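Long-range contacts in blood group a-and b-cleaving endo-beta-galactosidase (Streptococcus pneumoniae, PDB 2YGL), which probably recognises blood group A and B carbohydrate antigens through two tandem CBM51 modules, the part crystallised here, of an endo-beta-galactosidase that cleaves those antigens: residues P33-N38 with G158-F163; T43-L48 with G88-A93; E81-Y86 with Q133-T138; D214-P219 with N226-L231; L243-S248 with D341-G346. All blocks are in the same frame, centred on the assembly; numbering follows the deposited sequence.

Contact 1 (P33-N38 with G158-F163). With CA (calcium ion), chain C.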
# COMPACT_ATOMS: atom_id res chain seq x y z
N PRO A 33 -25.83 -19.54 3.66
CA PRO A 33 -25.68 -20.45 4.80
C PRO A 33 -25.28 -21.84 4.29
O PRO A 33 -25.56 -22.17 3.14
CB PRO A 33 -27.09 -20.50 5.39
CG PRO A 33 -27.76 -19.26 4.91
CD PRO A 33 -27.20 -19.00 3.56
N PHE A 34 -24.62 -22.63 5.14
CA PHE A 34 -24.08 -23.92 4.71
C PHE A 34 -25.13 -24.89 4.18
O PHE A 34 -25.02 -25.36 3.05
CB PHE A 34 -23.26 -24.59 5.82
CG PHE A 34 -22.64 -25.90 5.42
CD1 PHE A 34 -23.35 -27.10 5.52
CD2 PHE A 34 -21.33 -25.94 4.93
CE1 PHE A 34 -22.78 -28.31 5.15
CE2 PHE A 34 -20.75 -27.15 4.55
CZ PHE A 34 -21.47 -28.34 4.66
N THR A 35 -26.14 -25.20 5.00
CA THR A 35 -27.12 -26.24 4.66
C THR A 35 -28.07 -25.84 3.53
O THR A 35 -28.25 -26.60 2.58
CB THR A 35 -27.88 -26.73 5.91
OG1 THR A 35 -26.95 -27.34 6.81
CG2 THR A 35 -28.94 -27.77 5.54
N THR A 36 -28.66 -24.64 3.62
CA THR A 36 -29.55 -24.14 2.56
C THR A 36 -28.79 -23.92 1.26
O THR A 36 -29.31 -24.21 0.18
CB THR A 36 -30.24 -22.81 2.95
OG1 THR A 36 -29.26 -21.80 3.21
CG2 THR A 36 -31.13 -22.98 4.18
N GLY A 37 -27.57 -23.39 1.36
CA GLY A 37 -26.71 -23.16 0.20
C GLY A 37 -26.35 -24.44 -0.52
O GLY A 37 -26.35 -24.48 -1.75
N ASN A 38 -26.03 -25.49 0.24
CA ASN A 38 -25.74 -26.80 -0.33
C ASN A 38 -26.94 -27.45 -1.02
O ASN A 38 -26.78 -28.23 -1.96
CB ASN A 38 -25.15 -27.75 0.73
CG ASN A 38 -23.64 -27.64 0.84
OD1 ASN A 38 -22.91 -28.10 -0.04
ND2 ASN A 38 -23.17 -27.03 1.92
N GLY A 158 -27.07 -28.38 13.92
CA GLY A 158 -27.59 -27.01 13.79
C GLY A 158 -26.58 -25.88 13.91
O GLY A 158 -26.96 -24.71 13.94
N ASP A 159 -25.29 -26.23 13.94
CA ASP A 159 -24.23 -25.22 14.10
C ASP A 159 -23.90 -24.50 12.80
O ASP A 159 -22.78 -24.60 12.28
CB ASP A 159 -22.98 -25.86 14.70
CG ASP A 159 -23.19 -26.35 16.12
OD1 ASP A 159 -24.24 -26.05 16.73
OD2 ASP A 159 -22.29 -27.04 16.63
N GLU A 160 -24.88 -23.76 12.28
CA GLU A 160 -24.74 -23.02 11.04
C GLU A 160 -24.01 -21.71 11.30
O GLU A 160 -24.63 -20.64 11.36
CB GLU A 160 -26.12 -22.76 10.42
CG GLU A 160 -26.92 -24.01 10.09
CD GLU A 160 -26.45 -24.70 8.82
OE1 GLU A 160 -26.24 -24.00 7.80
OE2 GLU A 160 -26.29 -25.93 8.84
N VAL A 161 -22.69 -21.79 11.46
CA VAL A 161 -21.87 -20.60 11.69
C VAL A 161 -21.70 -19.83 10.39
O VAL A 161 -21.31 -20.39 9.37
CB VAL A 161 -20.47 -20.95 12.30
CG1 VAL A 161 -19.53 -19.75 12.25
CG2 VAL A 161 -20.62 -21.45 13.73
N VAL A 162 -22.03 -18.54 10.44
CA VAL A 162 -21.79 -17.66 9.31
C VAL A 162 -20.83 -16.53 9.67
O VAL A 162 -20.92 -15.93 10.74
CB VAL A 162 -23.10 -17.07 8.71
CG1 VAL A 162 -23.84 -18.13 7.91
CG2 VAL A 162 -23.98 -16.46 9.79
N PHE A 163 -19.90 -16.29 8.76
CA PHE A 163 -19.04 -15.13 8.82
C PHE A 163 -19.63 -14.12 7.84
O PHE A 163 -19.19 -14.01 6.69
CB PHE A 163 -17.59 -15.52 8.46
CG PHE A 163 -17.00 -16.58 9.37
CD1 PHE A 163 -17.23 -17.93 9.14
CD2 PHE A 163 -16.21 -16.22 10.46
CE1 PHE A 163 -16.69 -18.91 9.98
CE2 PHE A 163 -15.66 -17.19 11.31
CZ PHE A 163 -15.91 -18.54 11.06
CA CA C . -22.71 -27.62 18.83
O HOH W 1 -23.89 -21.92 7.77
O HOH W 2 -28.62 -23.27 6.61
O HOH W 3 -22.98 -28.62 20.83
O HOH W 4 -24.97 -28.32 18.47

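Contact 2 (T43-L48 with G88-A93)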
# COMPACT_ATOMS: atom_id res chain seq x y z
N THR A 43 -31.65 -18.58 -0.44
CA THR A 43 -31.64 -17.92 0.87
C THR A 43 -30.31 -17.24 1.19
O THR A 43 -29.24 -17.85 1.04
CB THR A 43 -31.99 -18.94 1.98
OG1 THR A 43 -33.20 -19.61 1.63
CG2 THR A 43 -32.17 -18.25 3.33
N LYS A 44 -30.38 -15.98 1.60
CA LYS A 44 -29.21 -15.20 1.98
C LYS A 44 -28.82 -15.44 3.43
O LYS A 44 -29.66 -15.82 4.25
CB LYS A 44 -29.46 -13.70 1.77
CG LYS A 44 -29.63 -13.26 0.32
CD LYS A 44 -29.91 -11.76 0.24
CE LYS A 44 -30.19 -11.31 -1.19
NZ LYS A 44 -28.97 -11.31 -2.05
N ILE A 45 -27.54 -15.22 3.73
CA ILE A 45 -27.04 -15.23 5.11
C ILE A 45 -27.77 -14.16 5.92
O ILE A 45 -27.88 -13.01 5.48
CB ILE A 45 -25.50 -14.97 5.14
CG1 ILE A 45 -24.75 -16.18 4.58
CG2 ILE A 45 -25.03 -14.65 6.57
CD1 ILE A 45 -23.32 -15.89 4.17
N SER A 46 -28.28 -14.54 7.08
CA SER A 46 -28.93 -13.59 7.97
C SER A 46 -28.63 -13.84 9.44
O SER A 46 -28.50 -14.98 9.88
CB SER A 46 -30.45 -13.54 7.73
OG SER A 46 -31.06 -14.78 8.02
N LEU A 47 -28.52 -12.75 10.19
CA LEU A 47 -28.21 -12.80 11.61
C LEU A 47 -29.10 -11.87 12.40
O LEU A 47 -29.60 -10.86 11.88
CB LEU A 47 -26.74 -12.43 11.85
CG LEU A 47 -25.67 -13.48 11.53
CD1 LEU A 47 -24.27 -12.90 11.68
CD2 LEU A 47 -25.84 -14.70 12.42
N LEU A 48 -29.31 -12.22 13.66
CA LEU A 48 -30.00 -11.37 14.61
C LEU A 48 -29.05 -10.25 15.04
O LEU A 48 -27.96 -10.52 15.55
CB LEU A 48 -30.44 -12.19 15.82
CG LEU A 48 -31.64 -11.76 16.66
CD1 LEU A 48 -32.92 -11.76 15.83
CD2 LEU A 48 -31.78 -12.68 17.85
N GLY A 88 -22.15 -15.28 14.01
CA GLY A 88 -23.28 -15.82 14.75
C GLY A 88 -23.78 -17.08 14.08
O GLY A 88 -23.20 -17.53 13.10
N ILE A 89 -24.85 -17.65 14.63
CA ILE A 89 -25.50 -18.80 14.02
C ILE A 89 -26.58 -18.28 13.08
O ILE A 89 -27.41 -17.46 13.48
CB ILE A 89 -26.09 -19.76 15.08
CG1 ILE A 89 -24.97 -20.31 15.98
CG2 ILE A 89 -26.84 -20.91 14.40
CD1 ILE A 89 -25.45 -21.03 17.23
N ASP A 90 -26.57 -18.76 11.84
CA ASP A 90 -27.53 -18.30 10.83
C ASP A 90 -28.98 -18.55 11.25
O ASP A 90 -29.29 -19.57 11.87
CB ASP A 90 -27.26 -18.96 9.48
CG ASP A 90 -27.93 -18.23 8.34
OD1 ASP A 90 -27.36 -17.23 7.86
OD2 ASP A 90 -29.03 -18.66 7.94
N GLN A 91 -29.85 -17.60 10.90
CA GLN A 91 -31.28 -17.69 11.21
C GLN A 91 -31.97 -18.91 10.60
O GLN A 91 -33.03 -19.32 11.06
CB GLN A 91 -32.00 -16.40 10.77
CG GLN A 91 -31.71 -15.20 11.66
CD GLN A 91 -32.40 -15.29 13.00
OE1 GLN A 91 -31.77 -15.56 14.02
NE2 GLN A 91 -33.71 -15.07 13.01
N SER A 92 -31.35 -19.49 9.57
CA SER A 92 -31.88 -20.69 8.89
C SER A 92 -31.57 -22.00 9.62
O SER A 92 -32.00 -23.08 9.18
CB SER A 92 -31.35 -20.77 7.46
OG SER A 92 -29.96 -21.06 7.44
N ALA A 93 -30.83 -21.93 10.73
CA ALA A 93 -30.41 -23.12 11.47
C ALA A 93 -31.57 -23.93 12.04
O ALA A 93 -32.60 -23.37 12.41
CB ALA A 93 -29.43 -22.75 12.58
O HOH W 5 -30.62 -17.16 6.37

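Contact 3 (E81-Y86 with Q133-T138)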
# COMPACT_ATOMS: atom_id res chain seq x y z
N GLU A 81 -4.84 -4.77 5.66
CA GLU A 81 -4.60 -4.07 6.91
C GLU A 81 -5.60 -4.46 8.00
O GLU A 81 -5.27 -4.44 9.19
CB GLU A 81 -4.63 -2.55 6.68
CG GLU A 81 -3.54 -2.05 5.73
CD GLU A 81 -3.87 -0.70 5.10
OE1 GLU A 81 -4.52 0.14 5.76
OE2 GLU A 81 -3.47 -0.48 3.94
N LYS A 82 -6.82 -4.80 7.59
CA LYS A 82 -7.89 -5.14 8.52
C LYS A 82 -8.72 -6.32 8.03
O LYS A 82 -8.84 -6.55 6.82
CB LYS A 82 -8.82 -3.94 8.76
CG LYS A 82 -8.20 -2.80 9.56
CD LYS A 82 -9.03 -1.52 9.44
CE LYS A 82 -10.02 -1.37 10.58
NZ LYS A 82 -9.37 -0.86 11.82
N PHE A 83 -9.28 -7.07 8.98
CA PHE A 83 -10.30 -8.07 8.68
C PHE A 83 -11.56 -7.71 9.45
O PHE A 83 -11.51 -7.45 10.65
CB PHE A 83 -9.81 -9.47 9.05
CG PHE A 83 -10.90 -10.52 9.01
CD1 PHE A 83 -11.39 -10.98 7.79
CD2 PHE A 83 -11.43 -11.04 10.19
CE1 PHE A 83 -12.40 -11.94 7.74
CE2 PHE A 83 -12.44 -12.00 10.15
CZ PHE A 83 -12.92 -12.45 8.93
N GLU A 84 -12.69 -7.70 8.75
CA GLU A 84 -13.97 -7.37 9.37
C GLU A 84 -15.08 -8.34 8.97
O GLU A 84 -15.20 -8.71 7.80
CB GLU A 84 -14.37 -5.92 9.08
CG GLU A 84 -13.46 -4.90 9.78
CD GLU A 84 -13.91 -3.47 9.63
OE1 GLU A 84 -14.74 -3.18 8.74
OE2 GLU A 84 -13.44 -2.62 10.41
N THR A 85 -15.89 -8.74 9.95
CA THR A 85 -17.01 -9.66 9.75
C THR A 85 -17.98 -9.65 10.92
O THR A 85 -17.62 -9.26 12.04
CB THR A 85 -16.53 -11.12 9.49
OG1 THR A 85 -17.61 -11.91 8.98
CG2 THR A 85 -15.99 -11.76 10.77
N TYR A 86 -19.22 -10.06 10.66
CA TYR A 86 -20.20 -10.33 11.71
C TYR A 86 -20.30 -11.84 11.88
O TYR A 86 -20.38 -12.58 10.89
CB TYR A 86 -21.57 -9.76 11.33
CG TYR A 86 -21.63 -8.25 11.24
CD1 TYR A 86 -21.29 -7.60 10.05
CD2 TYR A 86 -22.04 -7.48 12.32
CE1 TYR A 86 -21.34 -6.21 9.96
CE2 TYR A 86 -22.09 -6.09 12.24
CZ TYR A 86 -21.74 -5.47 11.05
OH TYR A 86 -21.80 -4.10 10.95
N GLN A 133 -21.92 -10.82 16.75
CA GLN A 133 -20.74 -10.07 17.18
C GLN A 133 -19.97 -9.56 15.97
O GLN A 133 -19.77 -10.30 15.00
CB GLN A 133 -19.82 -10.94 18.05
CG GLN A 133 -20.37 -11.27 19.44
CD GLN A 133 -20.33 -10.08 20.40
OE1 GLN A 133 -19.58 -9.13 20.20
NE2 GLN A 133 -21.14 -10.15 21.44
N PHE A 134 -19.56 -8.30 16.02
CA PHE A 134 -18.76 -7.69 14.97
C PHE A 134 -17.27 -7.81 15.29
O PHE A 134 -16.84 -7.44 16.39
CB PHE A 134 -19.15 -6.21 14.77
CG PHE A 134 -18.34 -5.49 13.72
CD1 PHE A 134 -18.46 -5.83 12.37
CD2 PHE A 134 -17.48 -4.46 14.07
CE1 PHE A 134 -17.72 -5.17 11.39
CE2 PHE A 134 -16.74 -3.78 13.10
CZ PHE A 134 -16.86 -4.14 11.76
N ILE A 135 -16.51 -8.33 14.34
CA ILE A 135 -15.07 -8.49 14.48
C ILE A 135 -14.35 -7.45 13.62
O ILE A 135 -14.67 -7.29 12.44
CB ILE A 135 -14.58 -9.91 14.08
CG1 ILE A 135 -15.30 -10.99 14.90
CG2 ILE A 135 -13.06 -10.04 14.24
CD1 ILE A 135 -15.05 -12.40 14.39
N SER A 136 -13.39 -6.76 14.23
CA SER A 136 -12.49 -5.88 13.49
C SER A 136 -11.08 -6.03 14.07
O SER A 136 -10.80 -5.54 15.17
CB SER A 136 -12.96 -4.43 13.55
OG SER A 136 -12.24 -3.63 12.62
N VAL A 137 -10.22 -6.74 13.34
CA VAL A 137 -8.85 -6.98 13.78
C VAL A 137 -7.82 -6.42 12.81
O VAL A 137 -8.04 -6.43 11.59
CB VAL A 137 -8.56 -8.49 14.04
CG1 VAL A 137 -9.27 -8.97 15.30
CG2 VAL A 137 -8.94 -9.34 12.83
N THR A 138 -6.71 -5.93 13.35
CA THR A 138 -5.60 -5.44 12.55
C THR A 138 -4.79 -6.62 12.02
O THR A 138 -4.55 -7.60 12.74
CB THR A 138 -4.68 -4.49 13.37
OG1 THR A 138 -5.48 -3.53 14.07
CG2 THR A 138 -3.71 -3.76 12.46

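Contact 4 (D214-P219 with N226-L231)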
# COMPACT_ATOMS: atom_id res chain seq x y z
N ASP A 214 12.62 18.05 -18.63
CA ASP A 214 12.64 16.76 -19.33
C ASP A 214 13.92 16.52 -20.15
O ASP A 214 13.95 15.65 -21.03
CB ASP A 214 11.37 16.58 -20.18
CG ASP A 214 10.09 16.72 -19.36
OD1 ASP A 214 10.10 16.40 -18.16
OD2 ASP A 214 9.07 17.17 -19.92
N LYS A 215 14.97 17.28 -19.84
CA LYS A 215 16.26 17.20 -20.52
C LYS A 215 17.39 17.47 -19.52
O LYS A 215 17.18 18.20 -18.55
CB LYS A 215 16.36 18.25 -21.64
CG LYS A 215 15.20 18.29 -22.62
CD LYS A 215 15.21 19.59 -23.39
CE LYS A 215 13.88 19.83 -24.07
NZ LYS A 215 13.88 21.11 -24.83
N PRO A 216 18.59 16.91 -19.77
CA PRO A 216 19.75 17.35 -18.99
C PRO A 216 20.12 18.79 -19.34
O PRO A 216 19.78 19.26 -20.43
CB PRO A 216 20.86 16.38 -19.43
CG PRO A 216 20.40 15.83 -20.74
CD PRO A 216 18.91 15.78 -20.66
N PHE A 217 20.78 19.48 -18.41
CA PHE A 217 21.04 20.91 -18.53
C PHE A 217 21.79 21.32 -19.81
O PHE A 217 21.28 22.13 -20.59
CB PHE A 217 21.78 21.42 -17.28
CG PHE A 217 21.97 22.91 -17.26
CD1 PHE A 217 23.10 23.50 -17.84
CD2 PHE A 217 21.03 23.74 -16.65
CE1 PHE A 217 23.29 24.87 -17.81
CE2 PHE A 217 21.20 25.13 -16.62
CZ PHE A 217 22.34 25.69 -17.20
N THR A 218 23.00 20.79 -20.00
CA THR A 218 23.86 21.23 -21.10
C THR A 218 23.28 20.89 -22.49
O THR A 218 23.12 21.80 -23.31
CB THR A 218 25.33 20.77 -20.92
OG1 THR A 218 25.89 21.44 -19.79
CG2 THR A 218 26.18 21.11 -22.16
N PRO A 219 22.95 19.61 -22.75
CA PRO A 219 22.33 19.30 -24.05
C PRO A 219 21.03 20.08 -24.29
O PRO A 219 20.80 20.54 -25.41
CB PRO A 219 22.06 17.80 -23.96
CG PRO A 219 23.10 17.30 -23.02
CD PRO A 219 23.24 18.37 -21.99
N ASN A 226 17.35 15.41 -25.94
CA ASN A 226 17.76 14.13 -25.34
C ASN A 226 17.08 13.92 -23.99
O ASN A 226 17.00 14.84 -23.18
CB ASN A 226 19.27 14.09 -25.11
CG ASN A 226 20.07 14.28 -26.38
OD1 ASN A 226 19.54 14.25 -27.49
ND2 ASN A 226 21.38 14.47 -26.23
N LYS A 227 16.60 12.70 -23.76
CA LYS A 227 15.97 12.37 -22.49
C LYS A 227 17.01 12.23 -21.38
O LYS A 227 18.16 11.85 -21.63
CB LYS A 227 15.13 11.10 -22.61
CG LYS A 227 13.85 11.30 -23.41
CD LYS A 227 13.05 10.01 -23.53
CE LYS A 227 11.74 10.27 -24.26
NZ LYS A 227 10.95 9.02 -24.42
N ILE A 228 16.60 12.58 -20.16
CA ILE A 228 17.40 12.35 -18.96
C ILE A 228 17.75 10.86 -18.86
O ILE A 228 16.90 10.00 -19.09
CB ILE A 228 16.65 12.84 -17.70
CG1 ILE A 228 16.72 14.37 -17.61
CG2 ILE A 228 17.19 12.19 -16.42
CD1 ILE A 228 15.65 15.00 -16.73
N LYS A 229 19.02 10.57 -18.56
CA LYS A 229 19.49 9.20 -18.48
C LYS A 229 20.34 9.00 -17.23
O LYS A 229 21.24 9.80 -16.95
CB LYS A 229 20.29 8.84 -19.74
CG LYS A 229 20.46 7.34 -19.98
CD LYS A 229 21.39 7.05 -21.16
CE LYS A 229 20.73 7.35 -22.50
NZ LYS A 229 21.67 7.16 -23.65
N LEU A 230 20.04 7.94 -16.48
CA LEU A 230 20.71 7.65 -15.22
C LEU A 230 21.13 6.19 -15.11
O LEU A 230 20.65 5.34 -15.86
CB LEU A 230 19.79 8.01 -14.05
CG LEU A 230 19.64 9.49 -13.70
CD1 LEU A 230 18.46 9.72 -12.77
CD2 LEU A 230 20.92 10.00 -13.08
N LEU A 231 22.05 5.90 -14.18
CA LEU A 231 22.36 4.53 -13.80
C LEU A 231 21.39 4.08 -12.72
O LEU A 231 21.33 4.68 -11.64
CB LEU A 231 23.79 4.41 -13.27
CG LEU A 231 24.96 4.09 -14.21
CD1 LEU A 231 26.23 3.93 -13.39
CD2 LEU A 231 24.70 2.83 -15.04
O HOH W 6 13.76 13.42 -19.62

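Contact 5 (L243-S248 with D341-G346)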
# COMPACT_ATOMS: atom_id res chain seq x y z
N LEU A 243 13.91 16.97 -14.35
CA LEU A 243 14.54 18.29 -14.32
C LEU A 243 16.06 18.16 -14.47
O LEU A 243 16.67 17.26 -13.90
CB LEU A 243 14.21 19.01 -13.00
CG LEU A 243 12.74 19.35 -12.72
CD1 LEU A 243 12.54 19.72 -11.25
CD2 LEU A 243 12.24 20.45 -13.63
N GLY A 244 16.65 19.07 -15.24
CA GLY A 244 18.09 19.08 -15.47
C GLY A 244 18.71 20.38 -15.03
O GLY A 244 18.33 21.46 -15.49
N THR A 245 19.68 20.28 -14.11
CA THR A 245 20.34 21.46 -13.55
C THR A 245 21.85 21.27 -13.43
O THR A 245 22.38 20.19 -13.70
CB THR A 245 19.72 21.85 -12.17
OG1 THR A 245 20.19 23.14 -11.79
CG2 THR A 245 20.09 20.83 -11.08
N VAL A 246 22.54 22.34 -13.04
CA VAL A 246 23.95 22.28 -12.68
C VAL A 246 24.09 22.66 -11.21
O VAL A 246 23.65 23.73 -10.80
CB VAL A 246 24.83 23.20 -13.58
CG1 VAL A 246 26.27 23.24 -13.07
CG2 VAL A 246 24.79 22.72 -15.02
N ALA A 247 24.69 21.76 -10.43
CA ALA A 247 24.88 21.98 -9.00
C ALA A 247 25.77 23.18 -8.71
O ALA A 247 26.65 23.53 -9.50
CB ALA A 247 25.45 20.73 -8.35
N SER A 248 25.52 23.84 -7.58
CA SER A 248 26.29 25.01 -7.18
C SER A 248 26.57 25.00 -5.68
O SER A 248 26.93 23.96 -5.12
CB SER A 248 25.59 26.29 -7.63
OG SER A 248 26.50 27.37 -7.67
N ASP A 341 28.86 17.93 -12.67
CA ASP A 341 27.89 18.61 -11.82
C ASP A 341 26.50 18.69 -12.46
O ASP A 341 25.64 19.45 -12.01
CB ASP A 341 28.40 20.01 -11.42
CG ASP A 341 28.89 20.83 -12.61
OD1 ASP A 341 28.51 20.53 -13.76
OD2 ASP A 341 29.65 21.79 -12.38
N GLU A 342 26.29 17.89 -13.50
CA GLU A 342 25.03 17.86 -14.25
C GLU A 342 24.02 16.97 -13.53
O GLU A 342 23.72 15.86 -13.98
CB GLU A 342 25.27 17.35 -15.67
CG GLU A 342 26.15 18.25 -16.55
CD GLU A 342 25.34 19.29 -17.32
OE1 GLU A 342 24.25 18.96 -17.83
OE2 GLU A 342 25.82 20.43 -17.44
N LEU A 343 23.49 17.47 -12.42
CA LEU A 343 22.52 16.73 -11.62
C LEU A 343 21.16 16.73 -12.31
O LEU A 343 20.67 17.77 -12.75
CB LEU A 343 22.42 17.32 -10.20
CG LEU A 343 21.65 16.55 -9.12
CD1 LEU A 343 22.21 16.84 -7.73
CD2 LEU A 343 20.16 16.85 -9.16
N VAL A 344 20.55 15.55 -12.40
CA VAL A 344 19.22 15.41 -12.97
C VAL A 344 18.25 14.74 -12.00
O VAL A 344 18.64 13.87 -11.21
CB VAL A 344 19.22 14.66 -14.34
CG1 VAL A 344 19.83 15.53 -15.43
CG2 VAL A 344 19.95 13.33 -14.24
N LEU A 345 17.00 15.16 -12.05
CA LEU A 345 15.94 14.56 -11.26
C LEU A 345 15.03 13.77 -12.20
O LEU A 345 14.24 14.36 -12.94
CB LEU A 345 15.16 15.64 -10.49
CG LEU A 345 15.97 16.66 -9.67
CD1 LEU A 345 15.07 17.74 -9.12
CD2 LEU A 345 16.73 15.99 -8.54
N GLY A 346 15.17 12.45 -12.18
CA GLY A 346 14.43 11.57 -13.08
C GLY A 346 13.04 11.22 -12.58
O GLY A 346 12.89 10.59 -11.52
O HOH W 7 21.64 18.38 -15.92
O HOH W 8 29.12 23.83 -10.73

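Contact 1 (P33-N38 with G158-F163)
The carboxylate of Glu-160 meets the first turn of helix 34-39 with both of its oxygens. OE1 takes the backbone N-H of Thr-35 at 3.0 Å (N to OE1) in a nearly straight bond, 169° at the hydrogen. OE2 receives the hydroxyl of the same threonine, OG1 to OE2 2.6 Å. Both donors come in on the syn sides of the carboxylate; the hydroxyl stands 33° out of its plane, the amide less far. Two grips on one residue fix the rotation of the acid. With chi1 at -63°, OG1 of Thr-35 lies beside its own backbone N, which explains how N-H and hydroxyl can be presented together.

Further out, water 2 bridges the acid to the next amide of the turn, donating to Glu-160 OE1 at 2.8 Å while accepting from Thr-36 N. Water 1 accepts from Phe-34 N at 2.8 Å and lies 3.1 Å from Glu-160 OE1, a bond it may share with other acceptors. The side chain of Glu-160 bends at chi2 to bring its end over the helix start. Such an anion beside the amides of a first turn should be favoured by the helix dipole. Apolar packing is thinner: Pro-33, at the N-cap position, approaches Val-162 with CA to CG1 at 4.3 Å.

The residue before Glu-160, Asp-159, binds the calcium ion through OD2 at 2.3 Å; carbonyl oxygens of Val-102, Ala-152 and His-155 and two waters complete the coordination. The arrangement thus joins a carboxylate-bound helix N-terminus to strand 160-171 of the beta-sandwich, next to the calcium site of this CBM51 module.

Contact 2 (T43-L48 with G88-A93)
The carboxylate of Asp-90 is the flat group that meets strand 45-48, and its three protein donors stand out of its plane. Ser-46 N reaches OD1 on the syn side at 2.9 Å, 30° from that plane. On the anti side of OD2, Ser-92 N and Ser-92 OG arrive from opposite faces, the hydroxyl at 2.6 Å from OD2. A chi1 of -163° sets CG of Asp-90 opposite its backbone N, beside the carbonyl carbon, and the acid thereby lies between the strand and its own turn. Ile-45 CG2 adds an apolar neighbour, 3.7 Å from OD1, its side chain crossing that of Asp-90 at about a right angle.

The bond from Ser-92 N to OD2 makes an Asx turn, overlapping the type I beta turn of Asp-90 to Ala-93. In this beta-sandwich module the turn follows the corner at Gly-88, where the chain leaves strand 82-87, and it packs against the two-stranded sheet of strands 45-48 and 54-57.

Water 5 accepts from Ser-46 OG and donates to both Lys-44 O and Asp-90 OD2, linking OD2 to the strand as well. Beyond the acid, Gln-91 N binds Ser-46 O at 3.1 Å, with 163° at the hydrogen. Gln-91 CB also lies 3.3 Å from Ser-46 OG. Leu-47 adds apolar contact: its CD2 branch comes within 3.3 Å of Ile-89 O and touches the carbonyl carbon of Gly-88.

Contact 3 (E81-Y86 with Q133-T138)
Phe-83 and Val-137 lie side by side on the buried face of this strand pair, as do Thr-85 and Ile-135. CG2 of Val-137 sits at the edge of the phenyl ring, near its plane, and is 3.9 Å from Phe-83 CB. Thr-85 CG2 meets Ile-135 CD1 at 3.8 Å, while its hydroxyl is bonded to Ala-164 O of the next strand. Strand 105-110 closes over this side, with Ile-108 touching both Phe-83 and Ile-135.

The other face, with Lys-82, Glu-84, Tyr-86, Phe-134, Ser-136 and Thr-138, is more exposed, and polar and obliquely set aromatic contacts hold it. Ser-136 OG donates to the anti lone pair of Glu-84 OE2, 2.7 Å from OG; the acid reaches it on a chain extended beyond CG. Phe-134 swings CG opposite its backbone N (chi1 179°), which carries CD1 over the centre of the Tyr-86 ring, 3.5 Å above its plane. The two rings meet obliquely, with planes 46° apart. Glu-84 OE1 lies at the edge of the Phe-134 ring, and Lys-55 adds a cation-pi contact to Tyr-86.

Backbone bonds join the two strands, the shortest from Ile-135 N to Thr-85 O at 2.7 Å. Segment axes 4.7 Å apart and 176° between strand directions define a regular antiparallel pair, with strand 133-138 joined to one side of strand 82-87 and strand 160-171 to the other, in one sheet of the CBM51 beta-sandwich.

Contact 4 (D214-P219 with N226-L231)
With CG1 of Ile-228 turned opposite its carbonyl carbon (chi1 -77°) and chi2 at 160°, the longer branch of the side chain runs along the backbone of Lys-215 and Pro-216. CG1 rests 3.7 Å from Lys-215 C, and the end methyl CD1 comes to 3.9 Å from Lys-215 N. The pyrrolidine ring takes part too, with Pro-216 CD at 4.0 Å from Ile-228 CG1. That same CD also approaches the backbone carbonyl Asn-226 O, at 3.3 Å, while CB of Lys-215 lies 3.8 Å from this oxygen.

Direct hydrogen bonds between the two segments are absent; van der Waals packing carries the contact, and water 6 bridges it. This water accepts from Ile-228 N at 3.0 Å and donates weakly to Asp-214 O. Pro-216 occupies the N-cap position of helix 217-221, so the contact sets the loop leading into that short helix beside the chain entering strand 228-232 within the second CBM51 beta-sandwich module. Strand 228-232 pairs with strand 235-239.

At the more exposed end, Asn-226 ND2 is 4.1 Å from Pro-219 CB. The carboxylate of Asp-214 turns to other partners, a salt bridge with Lys-241 and hydrogen bonds with Ser-193 OG and Gly-242 N, while Lys-215 NZ bonds Asn-225 OD1.

Contact 5 (L243-S248 with D341-G346)
Leu-243 and Leu-345 share one face of an antiparallel strand pair in the second beta-sandwich module, and their side chains cross at a slant with CD1 to CD1 at 3.9 Å. Paired backbone bonds flank them, Leu-345 N to Leu-243 O being 2.8 Å. That face looks into the sandwich core, where Leu-345 packs on Leu-330 and Phe-288 of the opposing sheet. On the reverse face, Gly-244 has no side chain, and Val-344 CG1 rests against its CA at 4.0 Å.

Past Gly-244 the pairing continues with Thr-245 N to Leu-343 O and Ala-247 N to Asp-341 O. Thr-245 turns its CG2 methyl to Leu-343 O, 3.5 Å away. Val-246 then lies slanted across two acids with different methyls. Its CG1, placed opposite the backbone N by a chi1 of 173°, stands 3.6 Å from Asp-341 OD1. CG2 meets Glu-342 OE2 at 3.5 Å. The end of Glu-342 bends round at chi2 (-90°), and OE2 is hydrogen-bonded to Thr-218 OG1 of helix 217-221, which binds the acid from outside this pair.

Glu-342 is at the centre of an inverse gamma turn, closed by a weak bond from Leu-343 N to Asp-341 O. At the far end water 8 spans the segments, donating to Ala-247 O at 2.8 Å and to Asp-341 OD2 at 2.7 Å.

Contacts 1, 2 and 3 belong to the first module, contacts 4 and 5 to the second, with the centres of contacts 1 and 5 about 65 Å apart. Contacts 1, 2 and 5 are buried; contacts 3 and 4 are partly exposed. Carboxylates bind backbone amides, of a helix's first turn in contact 1 and of a strand and a beta turn in contact 2; a probable hydrogen bond from Asp-90 N to Glu-160 O joins them. Contacts 3 and 5 are strand pairings, the latter irregular at one end. Contact 4 relies on van der Waals packing, much of it on backbone, and a water bridge. Thr-218 and Glu-342, linking contacts 4 and 5, resemble Thr-35 and Glu-160 of contact 1.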